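Local atomic coordinates of coclaurine N-methyltransferase (Coptis japonica, PDB entry 6GKV), a protein that catalyses N-methylation of coclaurine and related tetrahydroisoquinolines, taking the methyl group from S-adenosyl-L-methionine, in the biosynthesis of plant alkaloids. Residues D23-I28 against S329-F334; R30-R35 against D244-Y249; R294-L299 against Y322-C327. All coordinates share one frame; numbering follows the deposited sequence.

Contact 1 of 3, residues D23-I28 against S329-F334; sequences DIKQLI and SGMEMF. With F2W (6,7-dimethoxy-2-methyl-1,2,3,4-tetrahydroisoquinolin-2-ium), chain D.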
loop_
_atom_site.group_PDB
_atom_site.type_symbol
_atom_site.label_atom_id
_atom_site.label_comp_id
_atom_site.label_asym_id
_atom_site.label_seq_id
_atom_site.Cartn_x
_atom_site.Cartn_y
_atom_site.Cartn_z
ATOM N N ASP A 23 -34.401 9.922 7.757
ATOM C CA ASP A 23 -34.241 9.120 8.958
ATOM C C ASP A 23 -33.355 7.904 8.660
ATOM O O ASP A 23 -32.634 7.428 9.534
ATOM C CB ASP A 23 -35.609 8.677 9.497
ATOM C CG ASP A 23 -36.380 9.810 10.187
ATOM O OD1 ASP A 23 -37.096 10.574 9.502
ATOM O OD2 ASP A 23 -36.300 9.913 11.427
ATOM N N ILE A 24 -33.421 7.399 7.429
ATOM C CA ILE A 24 -32.648 6.215 7.042
ATOM C C ILE A 24 -31.192 6.594 6.876
ATOM O O ILE A 24 -30.306 5.903 7.380
ATOM C CB ILE A 24 -33.134 5.559 5.718
ATOM C CG1 ILE A 24 -34.636 5.235 5.737
ATOM C CG2 ILE A 24 -32.317 4.288 5.403
ATOM C CD1 ILE A 24 -35.121 4.625 4.405
ATOM N N LYS A 25 -30.958 7.699 6.172
ATOM C CA LYS A 25 -29.610 8.253 5.997
ATOM C C LYS A 25 -28.956 8.564 7.344
ATOM O O LYS A 25 -27.815 8.179 7.593
ATOM C CB LYS A 25 -29.656 9.511 5.135
ATOM C CG LYS A 25 -29.943 9.246 3.638
ATOM C CD LYS A 25 -30.349 10.542 2.921
ATOM C CE LYS A 25 -30.416 10.361 1.413
ATOM N NZ LYS A 25 -30.870 11.617 0.723
ATOM N N GLN A 26 -29.691 9.240 8.225
ATOM C CA GLN A 26 -29.195 9.484 9.569
ATOM C C GLN A 26 -28.766 8.205 10.294
ATOM O O GLN A 26 -27.739 8.192 10.953
ATOM C CB GLN A 26 -30.254 10.210 10.401
ATOM C CG GLN A 26 -29.750 10.677 11.741
ATOM C CD GLN A 26 -30.767 11.519 12.473
ATOM O OE1 GLN A 26 -31.055 11.293 13.647
ATOM N NE2 GLN A 26 -31.330 12.490 11.774
ATOM N N LEU A 27 -29.547 7.134 10.180
ATOM C CA LEU A 27 -29.229 5.900 10.906
ATOM C C LEU A 27 -28.040 5.176 10.282
ATOM O O LEU A 27 -27.253 4.528 10.987
ATOM C CB LEU A 27 -30.441 4.961 10.955
ATOM C CG LEU A 27 -31.613 5.412 11.832
ATOM C CD1 LEU A 27 -32.817 4.488 11.676
ATOM C CD2 LEU A 27 -31.182 5.482 13.284
ATOM N N ILE A 28 -27.942 5.266 8.957
ATOM C CA ILE A 28 -26.845 4.658 8.220
ATOM C C ILE A 28 -25.544 5.341 8.635
ATOM O O ILE A 28 -24.582 4.666 9.002
ATOM C CB ILE A 28 -27.075 4.749 6.689
ATOM C CG1 ILE A 28 -28.195 3.787 6.285
ATOM C CG2 ILE A 28 -25.820 4.417 5.936
ATOM C CD1 ILE A 28 -28.496 3.738 4.808
ATOM N N SER A 329 -27.757 2.853 0.940
ATOM C CA SER A 329 -26.486 2.343 1.448
ATOM C C SER A 329 -25.323 2.864 0.595
ATOM O O SER A 329 -24.348 3.389 1.121
ATOM C CB SER A 329 -26.466 0.822 1.463
ATOM O OG SER A 329 -27.330 0.333 2.462
ATOM N N GLY A 330 -25.447 2.737 -0.722
ATOM C CA GLY A 330 -24.432 3.241 -1.629
ATOM C C GLY A 330 -24.203 4.738 -1.504
ATOM O O GLY A 330 -23.061 5.190 -1.427
ATOM N N MET A 331 -25.283 5.511 -1.484
ATOM C CA MET A 331 -25.168 6.965 -1.350
ATOM C C MET A 331 -24.395 7.410 -0.107
ATOM O O MET A 331 -23.458 8.180 -0.191
ATOM C CB MET A 331 -26.544 7.613 -1.315
ATOM C CG MET A 331 -27.028 8.091 -2.654
ATOM S SD MET A 331 -28.660 8.832 -2.499
ATOM C CE MET A 331 -28.290 10.253 -1.513
ATOM N N GLU A 332 -24.805 6.922 1.047
ATOM C CA GLU A 332 -24.252 7.421 2.284
ATOM C C GLU A 332 -22.872 6.857 2.555
ATOM O O GLU A 332 -22.042 7.523 3.157
ATOM C CB GLU A 332 -25.177 7.090 3.455
ATOM C CG GLU A 332 -26.504 7.819 3.445
ATOM C CD GLU A 332 -26.358 9.307 3.316
ATOM O OE1 GLU A 332 -25.693 9.919 4.189
ATOM O OE2 GLU A 332 -26.918 9.868 2.342
ATOM N N MET A 333 -22.633 5.617 2.145
ATOM C CA MET A 333 -21.381 4.973 2.473
ATOM C C MET A 333 -20.246 5.614 1.675
ATOM O O MET A 333 -19.240 6.043 2.228
ATOM C CB MET A 333 -21.465 3.475 2.200
ATOM C CG MET A 333 -20.129 2.841 2.085
ATOM S SD MET A 333 -20.086 1.110 1.719
ATOM C CE MET A 333 -20.163 0.578 3.344
ATOM N N PHE A 334 -20.432 5.699 0.367
ATOM C CA PHE A 334 -19.417 6.250 -0.495
ATOM C C PHE A 334 -19.337 7.769 -0.462
ATOM O O PHE A 334 -18.276 8.324 -0.688
ATOM C CB PHE A 334 -19.644 5.737 -1.901
ATOM C CG PHE A 334 -19.291 4.301 -2.024
ATOM C CD1 PHE A 334 -20.239 3.313 -1.743
ATOM C CD2 PHE A 334 -17.982 3.925 -2.320
ATOM C CE1 PHE A 334 -19.904 1.976 -1.799
ATOM C CE2 PHE A 334 -17.636 2.582 -2.375
ATOM C CZ PHE A 334 -18.593 1.614 -2.121
HETATM C CAM F2W D . -24.465 0.013 -3.034
HETATM O OAK F2W D . -23.314 -0.412 -2.268
HETATM C CAB F2W D . -22.524 -1.244 -3.021
HETATM C CAA F2W D . -22.801 -1.570 -4.353
HETATM C CAF F2W D . -21.935 -2.437 -5.015
HETATM C CAJ F2W D . -22.106 -2.787 -6.343
HETATM C CAI F2W D . -21.447 -4.117 -6.833
HETATM N NAH F2W D . -20.014 -3.939 -6.549
HETATM C CAO F2W D . -19.490 -5.301 -6.769
HETATM C CAG F2W D . -20.072 -3.812 -5.090
HETATM C CAE F2W D . -20.799 -2.891 -4.402
HETATM C CAD F2W D . -20.540 -2.593 -3.067
HETATM C CAC F2W D . -21.389 -1.733 -2.393
HETATM O OAL F2W D . -21.235 -1.362 -1.084
HETATM C CAN F2W D . -20.079 -1.826 -0.360
#
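Lys25 lays its aliphatic chain across Glu332 at about a right angle, with CG 3.3 Å from Glu332 OE2. The chain runs extended beyond CG and carries the ammonium past the carboxylate: Lys25 NZ stops 4.6 Å from Glu332 OE2, so the opposite charges are near without pairing. The polar end of Glu332 is instead held by a salt bridge from OE1 to Arg29. A bend at chi2 (-53°) folds the carboxylate back beside the lysine methylenes. Farther along, the Met331 methyl CE meets Lys25 CE at 3.6 Å. One turn on, Ile28 fills the space between the helices, its CG2 3.7 Å from Glu332 CB and its CD1 4.0 Å from Ser329 N. The other side of 329-334 faces the ligand: Gly330 CA lies 3.5 Å from the methoxy carbon CAM of N-methylheliamine, where a side chain would clash, and Met333 SD touches the second methoxy carbon, CAN. The two helix segments cross at -45°, their axes 9.8 Å apart. Helix 313-335 thus stands between helix 21-39 and the substrate pocket, with Met331 resting on helix 281-297 and Met333 and Phe334 on Trp342 of strand 342-350.

Contact 2 of 3, residues R30-R35 against D244-Y249; sequences RELARR and DWFTEY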
loop_
_atom_site.group_PDB
_atom_site.type_symbol
_atom_site.label_atom_id
_atom_site.label_comp_id
_atom_site.label_asym_id
_atom_site.label_seq_id
_atom_site.Cartn_x
_atom_site.Cartn_y
_atom_site.Cartn_z
ATOM N N ARG A 30 -24.765 6.671 11.261
ATOM C CA ARG A 30 -24.395 6.336 12.631
ATOM C C ARG A 30 -23.611 5.042 12.649
ATOM O O ARG A 30 -22.692 4.882 13.450
ATOM C CB ARG A 30 -25.623 6.197 13.528
ATOM C CG ARG A 30 -26.379 7.468 13.770
ATOM C CD ARG A 30 -27.452 7.212 14.840
ATOM N NE ARG A 30 -28.345 8.363 14.986
ATOM C CZ ARG A 30 -29.581 8.311 15.459
ATOM N NH1 ARG A 30 -30.110 7.155 15.851
ATOM N NH2 ARG A 30 -30.293 9.425 15.537
ATOM N N GLU A 31 -23.997 4.110 11.778
ATOM C CA GLU A 31 -23.298 2.826 11.672
ATOM C C GLU A 31 -21.952 3.021 10.987
ATOM O O GLU A 31 -20.940 2.491 11.441
ATOM C CB GLU A 31 -24.142 1.788 10.916
ATOM C CG GLU A 31 -25.326 1.280 11.694
ATOM C CD GLU A 31 -24.956 0.837 13.102
ATOM O OE1 GLU A 31 -24.069 -0.035 13.239
ATOM O OE2 GLU A 31 -25.552 1.364 14.066
ATOM N N LEU A 32 -21.968 3.766 9.884
ATOM C CA LEU A 32 -20.755 4.160 9.188
ATOM C C LEU A 32 -19.728 4.722 10.168
ATOM O O LEU A 32 -18.632 4.186 10.297
ATOM C CB LEU A 32 -21.069 5.193 8.114
ATOM C CG LEU A 32 -21.836 4.655 6.915
ATOM C CD1 LEU A 32 -21.876 5.719 5.834
ATOM C CD2 LEU A 32 -21.176 3.375 6.415
ATOM N N ALA A 33 -20.110 5.782 10.870
ATOM C CA ALA A 33 -19.286 6.363 11.926
ATOM C C ALA A 33 -18.676 5.274 12.787
ATOM O O ALA A 33 -17.483 5.277 13.049
ATOM C CB ALA A 33 -20.116 7.307 12.786
ATOM N N ARG A 34 -19.501 4.320 13.200
ATOM C CA ARG A 34 -19.028 3.254 14.070
ATOM C C ARG A 34 -18.075 2.276 13.374
ATOM O O ARG A 34 -17.255 1.646 14.044
ATOM C CB ARG A 34 -20.204 2.475 14.642
ATOM C CG ARG A 34 -21.059 3.216 15.677
ATOM C CD ARG A 34 -22.237 2.325 16.124
ATOM N NE ARG A 34 -21.768 1.149 16.852
ATOM C CZ ARG A 34 -22.064 -0.113 16.548
ATOM N NH1 ARG A 34 -22.853 -0.405 15.518
ATOM N NH2 ARG A 34 -21.562 -1.089 17.289
ATOM N N ARG A 35 -18.198 2.119 12.053
ATOM C CA ARG A 35 -17.299 1.227 11.318
ATOM C C ARG A 35 -15.931 1.903 11.185
ATOM O O ARG A 35 -14.890 1.268 11.383
ATOM C CB ARG A 35 -17.856 0.866 9.935
ATOM C CG ARG A 35 -16.962 -0.128 9.159
ATOM C CD ARG A 35 -17.644 -1.468 9.093
ATOM N NE ARG A 35 -16.865 -2.520 9.713
ATOM C CZ ARG A 35 -17.353 -3.712 10.024
ATOM N NH1 ARG A 35 -16.569 -4.621 10.593
ATOM N NH2 ARG A 35 -18.622 -3.985 9.768
ATOM N N ASP A 244 -25.278 -3.660 14.896
ATOM C CA ASP A 244 -24.973 -3.366 13.491
ATOM C C ASP A 244 -26.013 -4.016 12.585
ATOM O O ASP A 244 -25.928 -5.208 12.278
ATOM C CB ASP A 244 -23.566 -3.859 13.132
ATOM C CG ASP A 244 -23.163 -3.574 11.672
ATOM O OD1 ASP A 244 -23.933 -2.944 10.910
ATOM O OD2 ASP A 244 -22.039 -3.988 11.290
ATOM N N TRP A 245 -26.986 -3.217 12.161
ATOM C CA TRP A 245 -28.024 -3.672 11.245
ATOM C C TRP A 245 -27.637 -3.388 9.792
ATOM O O TRP A 245 -28.175 -4.000 8.872
ATOM C CB TRP A 245 -29.368 -2.995 11.577
ATOM C CG TRP A 245 -29.294 -1.543 11.441
ATOM C CD1 TRP A 245 -28.928 -0.649 12.410
ATOM C CD2 TRP A 245 -29.526 -0.781 10.264
ATOM N NE1 TRP A 245 -28.926 0.635 11.903
ATOM C CE2 TRP A 245 -29.298 0.584 10.559
ATOM C CE3 TRP A 245 -29.918 -1.108 8.949
ATOM C CZ2 TRP A 245 -29.434 1.620 9.641
ATOM C CZ3 TRP A 245 -30.067 -0.071 8.007
ATOM C CH2 TRP A 245 -29.811 1.272 8.358
ATOM N N PHE A 246 -26.688 -2.477 9.588
ATOM C CA PHE A 246 -26.359 -1.970 8.248
ATOM C C PHE A 246 -25.534 -2.955 7.404
ATOM O O PHE A 246 -25.688 -3.044 6.168
ATOM C CB PHE A 246 -25.604 -0.628 8.380
ATOM C CG PHE A 246 -25.110 -0.056 7.056
ATOM C CD1 PHE A 246 -25.983 0.579 6.185
ATOM C CD2 PHE A 246 -23.775 -0.131 6.708
ATOM C CE1 PHE A 246 -25.540 1.100 4.981
ATOM C CE2 PHE A 246 -23.336 0.373 5.507
ATOM C CZ PHE A 246 -24.219 0.994 4.648
ATOM N N THR A 247 -24.646 -3.692 8.057
ATOM C CA THR A 247 -23.698 -4.507 7.306
ATOM C C THR A 247 -24.409 -5.581 6.486
ATOM O O THR A 247 -24.017 -5.854 5.353
ATOM C CB THR A 247 -22.654 -5.153 8.237
ATOM O OG1 THR A 247 -21.960 -4.118 8.951
ATOM C CG2 THR A 247 -21.643 -5.937 7.433
ATOM N N GLU A 248 -25.477 -6.168 7.028
ATOM C CA GLU A 248 -26.223 -7.189 6.278
ATOM C C GLU A 248 -27.537 -6.712 5.666
ATOM O O GLU A 248 -28.257 -7.498 5.068
ATOM C CB GLU A 248 -26.492 -8.393 7.169
ATOM C CG GLU A 248 -25.310 -9.321 7.271
ATOM C CD GLU A 248 -25.434 -10.302 8.407
ATOM O OE1 GLU A 248 -26.481 -10.289 9.084
ATOM O OE2 GLU A 248 -24.479 -11.076 8.634
ATOM N N TYR A 249 -27.844 -5.429 5.827
ATOM C CA TYR A 249 -29.030 -4.802 5.237
ATOM C C TYR A 249 -29.172 -5.100 3.740
ATOM O O TYR A 249 -30.250 -5.436 3.292
ATOM C CB TYR A 249 -28.943 -3.295 5.478
ATOM C CG TYR A 249 -30.030 -2.343 4.984
ATOM C CD1 TYR A 249 -31.408 -2.639 5.068
ATOM C CD2 TYR A 249 -29.667 -1.073 4.544
ATOM C CE1 TYR A 249 -32.376 -1.688 4.654
ATOM C CE2 TYR A 249 -30.603 -0.137 4.141
ATOM C CZ TYR A 249 -31.949 -0.430 4.199
ATOM O OH TYR A 249 -32.818 0.566 3.782
HETATM O O HOH W 1 -27.944 3.400 13.199
#
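Glu31 and Phe246 bring the backbones nearest, their CA atoms 6.6 Å apart, where helical 30-35 meets a loop that coils like a helix through 245-247 but lacks its hydrogen-bond pattern. Glu31 makes the largest share of the contact. The Glu31 and Phe246 side chains slide past each other in opposite directions, Glu31 CB and CG meeting Phe246 CB, and Glu31 CG also approaches Trp245 NE1 at 3.7 Å. A bend at chi2 (-49°) turns the carboxylate along the loop, where a water links Glu31 OE2 to the Trp245 N-H. Glu31 OE1 lies 3.7 Å from Asp244 OD1, a close approach of like charges that the arginines probably ease: Arg34 NH1 makes a salt bridge, weak as a hydrogen bond, with Glu31 OE1, and Arg34 NH2 pairs with Asp241. With an alanine at Glu31, Arg34 NH1 would probably lose its carboxylate mate, the water bridge to Trp245 would go, and a gap would open between Trp245 and Phe246. Asp244 shapes the loop through an Asx motif, OD1 accepting from Thr247 N at 3.0 Å, 36° out of the carboxylate plane. Arg35 reaches this turn by bends at chi2 and chi3, its NH2 in a long salt bridge of 3.7 Å with Asp244 OD2; Arg35 NH2 also bonds Glu238 O, and Asp244 OD2 accepts from Leu240 N. On the apolar side Leu32 CD2 touches Phe246 CE2. Wedged among three helices, the loop sends Trp245 to Leu10 of helix 2-16 and Phe246 to Met333 of helix 313-335, and both also rest on Ile28 of helix 21-39.

Contact 3 of 3, residues R294-L299 against Y322-C327; sequences RLDANL and YWRGFC. With F2W (6,7-dimethoxy-2-methyl-1,2,3,4-tetrahydroisoquinolin-2-ium), chain D.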
loop_
_atom_site.group_PDB
_atom_site.type_symbol
_atom_site.label_atom_id
_atom_site.label_comp_id
_atom_site.label_asym_id
_atom_site.label_seq_id
_atom_site.Cartn_x
_atom_site.Cartn_y
_atom_site.Cartn_z
ATOM N N ARG A 294 -34.308 7.288 -10.128
ATOM C CA ARG A 294 -34.962 6.581 -11.217
ATOM C C ARG A 294 -35.994 5.590 -10.722
ATOM O O ARG A 294 -36.991 5.367 -11.387
ATOM C CB ARG A 294 -33.930 5.877 -12.091
ATOM C CG ARG A 294 -33.212 6.848 -12.987
ATOM C CD ARG A 294 -32.041 6.231 -13.727
ATOM N NE ARG A 294 -31.509 7.210 -14.662
ATOM C CZ ARG A 294 -31.638 7.127 -15.978
ATOM N NH1 ARG A 294 -32.250 6.085 -16.528
ATOM N NH2 ARG A 294 -31.130 8.083 -16.741
ATOM N N LEU A 295 -35.751 4.992 -9.560
ATOM C CA LEU A 295 -36.760 4.153 -8.929
ATOM C C LEU A 295 -38.038 4.956 -8.683
ATOM O O LEU A 295 -39.022 4.797 -9.397
ATOM C CB LEU A 295 -36.237 3.570 -7.616
ATOM C CG LEU A 295 -35.151 2.511 -7.748
ATOM C CD1 LEU A 295 -34.809 1.899 -6.394
ATOM C CD2 LEU A 295 -35.611 1.452 -8.724
ATOM N N ASP A 296 -37.980 5.854 -7.702
ATOM C CA ASP A 296 -39.110 6.699 -7.275
ATOM C C ASP A 296 -39.908 7.388 -8.388
ATOM O O ASP A 296 -41.087 7.693 -8.227
ATOM C CB ASP A 296 -38.593 7.777 -6.318
ATOM C CG ASP A 296 -37.953 7.191 -5.081
ATOM O OD1 ASP A 296 -38.344 6.064 -4.696
ATOM O OD2 ASP A 296 -37.054 7.850 -4.511
ATOM N N ALA A 297 -39.256 7.652 -9.509
ATOM C CA ALA A 297 -39.903 8.337 -10.617
ATOM C C ALA A 297 -40.661 7.347 -11.512
ATOM O O ALA A 297 -41.506 7.737 -12.323
ATOM C CB ALA A 297 -38.858 9.120 -11.422
ATOM N N ASN A 298 -40.361 6.060 -11.368
ATOM C CA ASN A 298 -41.026 5.056 -12.191
ATOM C C ASN A 298 -41.661 3.978 -11.345
ATOM O O ASN A 298 -41.681 2.811 -11.732
ATOM C CB ASN A 298 -40.048 4.412 -13.166
ATOM C CG ASN A 298 -39.267 5.422 -13.953
ATOM O OD1 ASN A 298 -39.738 5.954 -14.965
ATOM N ND2 ASN A 298 -38.064 5.700 -13.494
ATOM N N LEU A 299 -42.167 4.366 -10.182
ATOM C CA LEU A 299 -42.876 3.434 -9.324
ATOM C C LEU A 299 -44.137 2.947 -10.022
ATOM O O LEU A 299 -44.605 1.841 -9.766
ATOM C CB LEU A 299 -43.217 4.087 -7.985
ATOM C CG LEU A 299 -41.953 4.326 -7.162
ATOM C CD1 LEU A 299 -42.245 5.136 -5.903
ATOM C CD2 LEU A 299 -41.294 2.996 -6.825
ATOM N N TYR A 322 -36.090 -2.846 -0.889
ATOM C CA TYR A 322 -34.792 -3.489 -0.898
ATOM C C TYR A 322 -33.871 -2.656 -1.768
ATOM O O TYR A 322 -32.747 -2.330 -1.389
ATOM C CB TYR A 322 -34.835 -4.925 -1.442
ATOM C CG TYR A 322 -33.418 -5.396 -1.704
ATOM C CD1 TYR A 322 -32.646 -5.904 -0.667
ATOM C CD2 TYR A 322 -32.828 -5.270 -2.965
ATOM C CE1 TYR A 322 -31.339 -6.292 -0.869
ATOM C CE2 TYR A 322 -31.500 -5.655 -3.177
ATOM C CZ TYR A 322 -30.770 -6.171 -2.120
ATOM O OH TYR A 322 -29.475 -6.575 -2.287
ATOM N N TRP A 323 -34.353 -2.341 -2.963
ATOM C CA TRP A 323 -33.532 -1.644 -3.919
ATOM C C TRP A 323 -33.272 -0.197 -3.460
ATOM O O TRP A 323 -32.187 0.347 -3.685
ATOM C CB TRP A 323 -34.177 -1.720 -5.302
ATOM C CG TRP A 323 -33.845 -3.066 -5.939
ATOM C CD1 TRP A 323 -34.709 -4.104 -6.183
ATOM C CD2 TRP A 323 -32.551 -3.537 -6.332
ATOM N NE1 TRP A 323 -34.033 -5.173 -6.732
ATOM C CE2 TRP A 323 -32.689 -4.844 -6.836
ATOM C CE3 TRP A 323 -31.262 -2.965 -6.332
ATOM C CZ2 TRP A 323 -31.623 -5.594 -7.331
ATOM C CZ3 TRP A 323 -30.193 -3.706 -6.823
ATOM C CH2 TRP A 323 -30.378 -5.003 -7.312
ATOM N N ARG A 324 -34.238 0.400 -2.770
ATOM C CA ARG A 324 -34.029 1.712 -2.150
ATOM C C ARG A 324 -32.884 1.669 -1.158
ATOM O O ARG A 324 -31.965 2.459 -1.259
ATOM C CB ARG A 324 -35.295 2.193 -1.452
ATOM C CG ARG A 324 -36.350 2.713 -2.404
ATOM C CD ARG A 324 -37.696 2.842 -1.704
ATOM N NE ARG A 324 -38.664 3.492 -2.570
ATOM C CZ ARG A 324 -39.972 3.517 -2.346
ATOM N NH1 ARG A 324 -40.476 2.912 -1.279
ATOM N NH2 ARG A 324 -40.772 4.137 -3.202
ATOM N N GLY A 325 -32.919 0.729 -0.218
ATOM C CA GLY A 325 -31.814 0.531 0.716
ATOM C C GLY A 325 -30.486 0.165 0.060
ATOM O O GLY A 325 -29.423 0.387 0.625
ATOM N N PHE A 326 -30.540 -0.426 -1.128
ATOM C CA PHE A 326 -29.332 -0.701 -1.895
ATOM C C PHE A 326 -28.635 0.609 -2.196
ATOM O O PHE A 326 -27.478 0.827 -1.864
ATOM C CB PHE A 326 -29.700 -1.410 -3.196
ATOM C CG PHE A 326 -28.532 -1.846 -4.014
ATOM C CD1 PHE A 326 -27.976 -3.111 -3.829
ATOM C CD2 PHE A 326 -28.008 -1.020 -4.994
ATOM C CE1 PHE A 326 -26.905 -3.536 -4.601
ATOM C CE2 PHE A 326 -26.936 -1.434 -5.758
ATOM C CZ PHE A 326 -26.387 -2.696 -5.560
ATOM N N CYS A 327 -29.391 1.474 -2.851
ATOM C CA CYS A 327 -28.947 2.763 -3.316
ATOM C C CYS A 327 -28.674 3.759 -2.171
ATOM O O CYS A 327 -27.761 4.579 -2.259
ATOM C CB CYS A 327 -29.989 3.318 -4.285
ATOM S SG CYS A 327 -30.267 2.301 -5.719
HETATM C CAM F2W D . -24.465 0.013 -3.034
HETATM O OAK F2W D . -23.314 -0.412 -2.268
HETATM C CAB F2W D . -22.524 -1.244 -3.021
HETATM C CAA F2W D . -22.801 -1.570 -4.353
HETATM C CAF F2W D . -21.935 -2.437 -5.015
HETATM C CAJ F2W D . -22.106 -2.787 -6.343
HETATM C CAI F2W D . -21.447 -4.117 -6.833
HETATM N NAH F2W D . -20.014 -3.939 -6.549
HETATM C CAO F2W D . -19.490 -5.301 -6.769
HETATM C CAG F2W D . -20.072 -3.812 -5.090
HETATM C CAE F2W D . -20.799 -2.891 -4.402
HETATM C CAD F2W D . -20.540 -2.593 -3.067
HETATM C CAC F2W D . -21.389 -1.733 -2.393
HETATM O OAL F2W D . -21.235 -1.362 -1.084
HETATM C CAN F2W D . -20.079 -1.826 -0.360
#
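The Arg324 guanidinium meets both Asp296 and Leu299 at its edge, near its own plane. Asp296 OD1 sits 3.4 Å from Arg324 NE and equally far from NH2, so one carboxylate oxygen takes two N-H groups. These bonds are weak, with N-H...O angles of 145° and 140°, and the carboxylate and guanidinium planes are turned 53° apart; the pair is a salt bridge in which Asp296 OD1 is a bifurcated acceptor. The Leu299 and Arg324 side chains run toward each other, Leu299 CD1 meeting Arg324 NH2 at the guanidinium edge. On the ligand side, Phe326 is sandwiched between Trp323 and N-methylheliamine. Trp323 CZ3 lies over the centre of one Phe326 face, 3.6 Å above the plane, while the methoxy carbon CAM of the ligand sits over the other face, toward the rim; the closest approach to the ligand is Phe326 O to CAM, 3.3 Å. Tyr322 CE2 stands over the centre of one face of the Trp323 ring.

Between the helices, Leu295 provides the apolar touch, its CD1 3.8 Å from Trp323 CB, the two side chains crossing at about a right angle. Arg324 runs extended from CG to NE, a shape that carries the guanidinium away from its own helix to Asp296. Both charged groups have further partners: Tyr21 hydrogen-bonds Asp296 OD2, and Asn321 takes a bond from Arg324 NH1. Leu295 also packs on Phe81 and Met85 of helix 79-85. The whole is a helix-helix contact in the helical region that covers the substrate side of this Rossmann-type methyltransferase, with Phe326 as an aromatic wall of the tetrahydroisoquinoline pocket.

How the contacts relate
Near the N terminus, helix 21-39 supplies the first halves of contacts 1 and 2. From 30-35 the chain runs through the first strands of the central sheet before the loop at 244-249 returns to close contact 2. It then passes strand 272-279 and helix 281-297, where contact 3 opens, and goes through helix 299-309 to close it at 322-327. Immediately afterward, 329-334 closes contact 1, the widest loop, within which contacts 2 and 3 lie one after the other. Contacts 1 and 2 touch directly through Phe246, whereas contacts 1 and 3 share the ligand. Contacts 1 and 3 bind helices 21-39 and 281-297 to helix 313-335, and contact 2 binds the 244-249 loop to helix 21-39.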